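Local coordinates for sister chromatid cohesion protein (Chaetomium thermophilum, PDB 5T8V), which probably loads cohesin onto chromatin as a member of the SCC2/Nipped-B family, seen here as its C-terminal HEAT-repeat fragment, at residues V1048-N1051 and V1052-A1055; V1117-A1120 and T1121-F1125; L1156-P1159 and K1160-G1163. All blocks are in the same frame, centred on the assembly; numbering follows the deposited sequence.

Interaction 1: V1048-N1051 and V1052-A1055; sequences VAAN and VYTA
Tyr1053 and Thr1054 fold back onto Ala1049 and Ala1050 because of their first torsions, which swing CG of the tyrosine (chi1 68°) and OG1 of the threonine (chi1 57°) in between the backbone N and the carbonyl carbon. This is the first turn of helix 1050-1062, one of the many helices of the HEAT-repeat fold. The carbonyl of Ala1049 starts the turn by accepting two backbone donors: Val1052 N lies 3.0 Å from Ala1049 O and above the carbonyl plane, while Tyr1053 N approaches Ala1049 O at 3.3 Å in a nearly straight bond (170°). The phenol ring leans over the same stretch, with Ala1050 CA over one face, 3.4 Å from Tyr1053 CE2, and Val1048 O near the ring plane at an edge. Beyond the turn, this tyrosine makes a cation-pi contact with Arg1124 and touches Phe1125, both on helix 1115-1133. Replacing Tyr1053 by an alanine is likely to cost Arg1124 this cation-pi partner and open a gap between Ala1050 and the neighbouring helix. Asn1051 ND2 makes a weak hydrogen bond to Asp1014 OD1. Val1052 is buried, and its CG1 reaches Ala1049 CB at 4.3 Å. The Thr1054 hydroxyl donates in the carbonyl plane to the preceding turn, OG1 standing 3.0 Å from Ala1050 O.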
loop_
_atom_site.group_PDB
_atom_site.type_symbol
_atom_site.label_atom_id
_atom_site.label_comp_id
_atom_site.label_asym_id
_atom_site.label_seq_id
_atom_site.Cartn_x
_atom_site.Cartn_y
_atom_site.Cartn_z
ATOM N N VAL A 1048 22.517 -37.415 46.048
ATOM C CA VAL A 1048 21.646 -38.176 46.942
ATOM C C VAL A 1048 22.415 -38.655 48.166
ATOM O O VAL A 1048 22.051 -39.663 48.783
ATOM C CB VAL A 1048 21.003 -39.369 46.209
ATOM C CG1 VAL A 1048 20.118 -38.880 45.080
ATOM C CG2 VAL A 1048 22.071 -40.325 45.681
ATOM N N ALA A 1049 23.476 -37.941 48.530
ATOM C CA ALA A 1049 24.225 -38.243 49.741
ATOM C C ALA A 1049 23.705 -37.396 50.893
ATOM O O ALA A 1049 23.455 -36.197 50.736
ATOM C CB ALA A 1049 25.718 -37.986 49.532
ATOM N N ALA A 1050 23.538 -38.030 52.057
ATOM C CA ALA A 1050 23.099 -37.301 53.243
ATOM C C ALA A 1050 23.976 -36.087 53.510
ATOM O O ALA A 1050 23.527 -35.116 54.129
ATOM C CB ALA A 1050 23.102 -38.230 54.458
ATOM N N ASN A 1051 25.224 -36.118 53.041
ATOM C CA ASN A 1051 26.157 -35.040 53.332
ATOM C C ASN A 1051 25.775 -33.743 52.627
ATOM O O ASN A 1051 26.060 -32.657 53.143
ATOM C CB ASN A 1051 27.568 -35.470 52.930
ATOM C CG ASN A 1051 28.644 -34.688 53.652
ATOM O OD1 ASN A 1051 28.372 -33.969 54.613
ATOM N ND2 ASN A 1051 29.882 -34.833 53.196
ATOM N N VAL A 1052 25.131 -33.827 51.466
ATOM C CA VAL A 1052 24.890 -32.656 50.623
ATOM C C VAL A 1052 23.445 -32.175 50.714
ATOM O O VAL A 1052 23.195 -30.981 50.881
ATOM C CB VAL A 1052 25.295 -32.954 49.161
ATOM C CG1 VAL A 1052 24.395 -34.004 48.527
ATOM C CG2 VAL A 1052 25.286 -31.679 48.336
ATOM N N TYR A 1053 22.469 -33.081 50.606
ATOM C CA TYR A 1053 21.088 -32.616 50.550
ATOM C C TYR A 1053 20.604 -32.072 51.887
ATOM O O TYR A 1053 19.570 -31.397 51.920
ATOM C CB TYR A 1053 20.148 -33.721 50.044
ATOM C CG TYR A 1053 19.951 -34.924 50.945
ATOM C CD1 TYR A 1053 19.247 -34.823 52.140
ATOM C CD2 TYR A 1053 20.424 -36.175 50.572
ATOM C CE1 TYR A 1053 19.055 -35.924 52.954
ATOM C CE2 TYR A 1053 20.233 -37.285 51.377
ATOM C CZ TYR A 1053 19.546 -37.154 52.566
ATOM O OH TYR A 1053 19.354 -38.252 53.372
ATOM N N THR A 1054 21.318 -32.343 52.982
ATOM C CA THR A 1054 21.057 -31.612 54.217
ATOM C C THR A 1054 21.455 -30.150 54.063
ATOM O O THR A 1054 20.782 -29.255 54.587
ATOM C CB THR A 1054 21.807 -32.251 55.387
ATOM O OG1 THR A 1054 23.213 -32.286 55.103
ATOM C CG2 THR A 1054 21.303 -33.666 55.640
ATOM N N ALA A 1055 22.542 -29.892 53.333
ATOM C CA ALA A 1055 22.953 -28.519 53.069
ATOM C C ALA A 1055 22.015 -27.846 52.077
ATOM O O ALA A 1055 21.741 -26.647 52.195
ATOM C CB ALA A 1055 24.392 -28.491 52.554
#

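Interaction 2: V1117-A1120 and T1121-F1125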
loop_
_atom_site.group_PDB
_atom_site.type_symbol
_atom_site.label_atom_id
_atom_site.label_comp_id
_atom_site.label_asym_id
_atom_site.label_seq_id
_atom_site.Cartn_x
_atom_site.Cartn_y
_atom_site.Cartn_z
ATOM N N VAL A 1117 18.398 -41.104 40.705
ATOM C CA VAL A 1117 18.972 -39.947 41.392
ATOM C C VAL A 1117 18.137 -38.705 41.101
ATOM O O VAL A 1117 17.642 -38.023 42.013
ATOM C CB VAL A 1117 20.439 -39.752 40.963
ATOM C CG1 VAL A 1117 20.987 -38.405 41.430
ATOM C CG2 VAL A 1117 21.300 -40.896 41.492
ATOM N N ALA A 1118 17.976 -38.399 39.810
ATOM C CA ALA A 1118 17.183 -37.249 39.393
ATOM C C ALA A 1118 15.813 -37.253 40.055
ATOM O O ALA A 1118 15.345 -36.216 40.536
ATOM C CB ALA A 1118 17.043 -37.242 37.870
ATOM N N SER A 1119 15.155 -38.413 40.095
ATOM C CA SER A 1119 13.835 -38.479 40.713
ATOM C C SER A 1119 13.914 -38.260 42.218
ATOM O O SER A 1119 13.094 -37.532 42.788
ATOM C CB SER A 1119 13.175 -39.821 40.404
ATOM O OG SER A 1119 11.897 -39.889 41.010
ATOM N N ALA A 1120 14.885 -38.891 42.880
ATOM C CA ALA A 1120 15.060 -38.701 44.316
ATOM C C ALA A 1120 15.121 -37.219 44.668
ATOM O O ALA A 1120 14.264 -36.693 45.397
ATOM C CB ALA A 1120 16.329 -39.421 44.781
ATOM N N THR A 1121 16.129 -36.519 44.144
ATOM C CA THR A 1121 16.300 -35.120 44.526
ATOM C C THR A 1121 15.157 -34.258 44.003
ATOM O O THR A 1121 14.709 -33.327 44.686
ATOM C CB THR A 1121 17.644 -34.602 44.027
ATOM O OG1 THR A 1121 17.805 -34.933 42.642
ATOM C CG2 THR A 1121 18.767 -35.219 44.833
ATOM N N THR A 1122 14.670 -34.552 42.796
ATOM C CA THR A 1122 13.532 -33.818 42.250
ATOM C C THR A 1122 12.358 -33.834 43.220
ATOM O O THR A 1122 11.752 -32.794 43.502
ATOM C CB THR A 1122 13.119 -34.418 40.903
ATOM O OG1 THR A 1122 14.136 -34.154 39.929
ATOM C CG2 THR A 1122 11.797 -33.825 40.417
ATOM N N HIS A 1123 12.017 -35.014 43.738
ATOM C CA HIS A 1123 10.903 -35.100 44.672
ATOM C C HIS A 1123 11.231 -34.411 45.989
ATOM O O HIS A 1123 10.369 -33.744 46.573
ATOM C CB HIS A 1123 10.518 -36.561 44.906
ATOM C CG HIS A 1123 9.531 -37.086 43.912
ATOM N ND1 HIS A 1123 8.181 -36.816 43.994
ATOM C CD2 HIS A 1123 9.694 -37.857 42.811
ATOM C CE1 HIS A 1123 7.555 -37.401 42.988
ATOM N NE2 HIS A 1123 8.450 -38.040 42.255
ATOM N N ARG A 1124 12.467 -34.550 46.476
ATOM C CA ARG A 1124 12.808 -33.905 47.741
ATOM C C ARG A 1124 12.641 -32.390 47.660
ATOM O O ARG A 1124 12.122 -31.769 48.595
ATOM C CB ARG A 1124 14.233 -34.257 48.159
ATOM C CG ARG A 1124 14.743 -33.450 49.364
ATOM C CD ARG A 1124 15.206 -34.341 50.493
ATOM N NE ARG A 1124 16.131 -35.370 50.034
ATOM C CZ ARG A 1124 16.559 -36.378 50.783
ATOM N NH1 ARG A 1124 16.148 -36.504 52.040
ATOM N NH2 ARG A 1124 17.397 -37.267 50.273
ATOM N N PHE A 1125 13.074 -31.776 46.560
ATOM C CA PHE A 1125 13.135 -30.322 46.473
ATOM C C PHE A 1125 12.012 -29.706 45.645
ATOM O O PHE A 1125 11.998 -28.483 45.460
ATOM C CB PHE A 1125 14.490 -29.899 45.898
ATOM C CG PHE A 1125 15.663 -30.390 46.697
ATOM C CD1 PHE A 1125 15.919 -29.883 47.961
ATOM C CD2 PHE A 1125 16.510 -31.359 46.186
ATOM C CE1 PHE A 1125 16.996 -30.334 48.700
ATOM C CE2 PHE A 1125 17.588 -31.812 46.921
ATOM C CZ PHE A 1125 17.831 -31.299 48.180
#
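Thr1121, Ala1120 and Ser1119 carry most of this contact, which is one continuous stretch of alpha-helix (1115-1133) in the part of the HEAT-repeat protein matched by the cohesion C-terminus family. Thr1121 grips the preceding turn twice through a single acceptor. Its backbone N gives the regular i to i-4 bond to Val1117 O at 3.0 Å, nearly along the C=O axis, and its hydroxyl OG1 donates to the same Val1117 O at 3.2 Å, from above the carbonyl plane. With chi1 at 49°, OG1 is tucked between the backbone N and the carbonyl carbon, facing back down the helix, so that this buried hydroxyl is satisfied by the main chain, which is likely to restrain its rotation. Ala1120 brings no polar side-chain group; its part is played by its carbonyl, whose O receives Arg1124 N at 3.0 Å in the carbonyl plane, and by its CB, which packs against Val1048 of the loop before helix 1050-1062. Arg1124 CG lies over the centre of one face of the Phe1125 ring, and the chain beyond it bends at chi2 and chi3. Thr1122 also turns its hydroxyl towards the carbonyl of Ala1118, but the position of that oxygen is less certain and the closeness of the pair carries little weight. Ser1119 pairs with His1123, one turn on. Its carbonyl takes the backbone N of His1123, the donor tilted 24° from the carbonyl plane, and also lies near the plane of the imidazole at its edge. The serine hydroxyl reaches that edge in plane as well, with OG 3.5 Å from His1123 CD2.

Interaction 3: L1156-P1159 and K1160-G1163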
loop_
_atom_site.group_PDB
_atom_site.type_symbol
_atom_site.label_atom_id
_atom_site.label_comp_id
_atom_site.label_asym_id
_atom_site.label_seq_id
_atom_site.Cartn_x
_atom_site.Cartn_y
_atom_site.Cartn_z
ATOM N N LEU A 1156 9.671 -36.576 35.471
ATOM C CA LEU A 1156 10.019 -37.086 36.793
ATOM C C LEU A 1156 8.892 -36.903 37.798
ATOM O O LEU A 1156 8.829 -37.647 38.783
ATOM C CB LEU A 1156 11.279 -36.396 37.316
ATOM C CG LEU A 1156 12.589 -36.783 36.631
ATOM C CD1 LEU A 1156 13.096 -35.645 35.779
ATOM C CD2 LEU A 1156 13.627 -37.190 37.651
ATOM N N VAL A 1157 8.011 -35.932 37.577
ATOM C CA VAL A 1157 6.907 -35.646 38.484
ATOM C C VAL A 1157 5.598 -35.861 37.740
ATOM O O VAL A 1157 5.523 -35.703 36.516
ATOM C CB VAL A 1157 7.002 -34.210 39.046
ATOM C CG1 VAL A 1157 6.829 -33.178 37.933
ATOM C CG2 VAL A 1157 5.990 -33.998 40.156
ATOM N N HIS A 1158 4.561 -36.234 38.486
ATOM C CA HIS A 1158 3.260 -36.456 37.882
ATOM C C HIS A 1158 2.635 -35.126 37.459
ATOM O O HIS A 1158 2.872 -34.089 38.087
ATOM C CB HIS A 1158 2.334 -37.180 38.853
ATOM C CG HIS A 1158 2.617 -38.645 38.976
ATOM N ND1 HIS A 1158 2.671 -39.485 37.886
ATOM C CD2 HIS A 1158 2.856 -39.420 40.061
ATOM C CE1 HIS A 1158 2.935 -40.714 38.291
ATOM N NE2 HIS A 1158 3.051 -40.702 39.607
ATOM N N PRO A 1159 1.821 -35.129 36.400
ATOM C CA PRO A 1159 1.245 -33.863 35.916
ATOM C C PRO A 1159 0.325 -33.181 36.914
ATOM O O PRO A 1159 0.083 -31.975 36.781
ATOM C CB PRO A 1159 0.486 -34.284 34.651
ATOM C CG PRO A 1159 0.219 -35.742 34.828
ATOM C CD PRO A 1159 1.388 -36.279 35.591
ATOM N N LYS A 1160 -0.203 -33.905 37.903
ATOM C CA LYS A 1160 -1.054 -33.270 38.905
ATOM C C LYS A 1160 -0.263 -32.284 39.755
ATOM O O LYS A 1160 -0.754 -31.196 40.076
ATOM C CB LYS A 1160 -1.707 -34.332 39.788
ATOM C CG LYS A 1160 -2.723 -35.193 39.062
ATOM C CD LYS A 1160 -3.372 -36.207 39.989
ATOM C CE LYS A 1160 -4.424 -37.029 39.257
ATOM N NZ LYS A 1160 -5.089 -38.021 40.149
ATOM N N GLU A 1161 0.968 -32.643 40.123
ATOM C CA GLU A 1161 1.806 -31.805 40.971
ATOM C C GLU A 1161 2.367 -30.592 40.243
ATOM O O GLU A 1161 3.107 -29.818 40.861
ATOM C CB GLU A 1161 2.964 -32.633 41.530
ATOM C CG GLU A 1161 2.543 -33.814 42.394
ATOM C CD GLU A 1161 3.698 -34.754 42.699
ATOM O OE1 GLU A 1161 4.110 -35.507 41.792
ATOM O OE2 GLU A 1161 4.198 -34.733 43.843
ATOM N N THR A 1162 2.036 -30.395 38.967
ATOM C CA THR A 1162 2.739 -29.414 38.149
ATOM C C THR A 1162 1.783 -28.523 37.363
ATOM O O THR A 1162 2.058 -27.337 37.165
ATOM C CB THR A 1162 3.695 -30.142 37.196
ATOM O OG1 THR A 1162 4.685 -30.843 37.955
ATOM C CG2 THR A 1162 4.384 -29.177 36.265
ATOM N N GLY A 1163 0.662 -29.082 36.911
ATOM C CA GLY A 1163 -0.251 -28.368 36.038
ATOM C C GLY A 1163 -0.635 -26.978 36.503
ATOM O O GLY A 1163 -0.368 -25.989 35.814
#
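Extended through Val1157 and His1158, the backbone turns at Pro1159 into helical angles, and Pro1159 O accepts Gly1163 N at 3.0 Å. A weaker bond runs to the same Pro1159 O from Thr1162 N, and Glu1161 N is weakly bonded to His1158 O. Among the side chains, Glu1161 reaches back towards the extended part: CG is anti to its own carbonyl carbon (chi1 -61°), and the chain then stretches out until OE1 stands 3.4 Å from His1158 N, a weak hydrogen bond. Its aliphatic part crosses Val1157 obliquely, CB lying 3.6 Å from Val1157 CG2. These contacts lie in the loop that links helix 1139-1154 to helix 1163-1169 in the HEAT-repeat array, with Thr1162 at the N-cap position although its side chain makes no capping bond. Val1157 is buried and also packs on Leu1126 of helix 1115-1133 and on Ile1151 of helix 1139-1154. The two branches of the valine are shared out between two residues of the turn: CG2 meets the glutamate, and CG1 faces the hydroxyl of Thr1162, whose OG1 lies 3.7 Å from His1158 O.

The three contacts follow one another along the chain, and interaction 2 lies between the other two. Its centre is about 12 Å from that of interaction 1 and about 13 Å from that of interaction 3, whereas interactions 1 and 3 do not touch, their nearest atoms being about 10 Å apart. Helix 1115-1133, which carries interaction 2, touches both of the other contacts. Towards interaction 1, Val1048 CG1 lies 3.8 Å from Val1117 CG1, and Tyr1053 CB lies 3.8 Å from Phe1125 CZ. Towards interaction 3, Leu1156 places CD2 against the backbone of Ala1118 and Ser1119 and 3.8 Å from Thr1122 OG1.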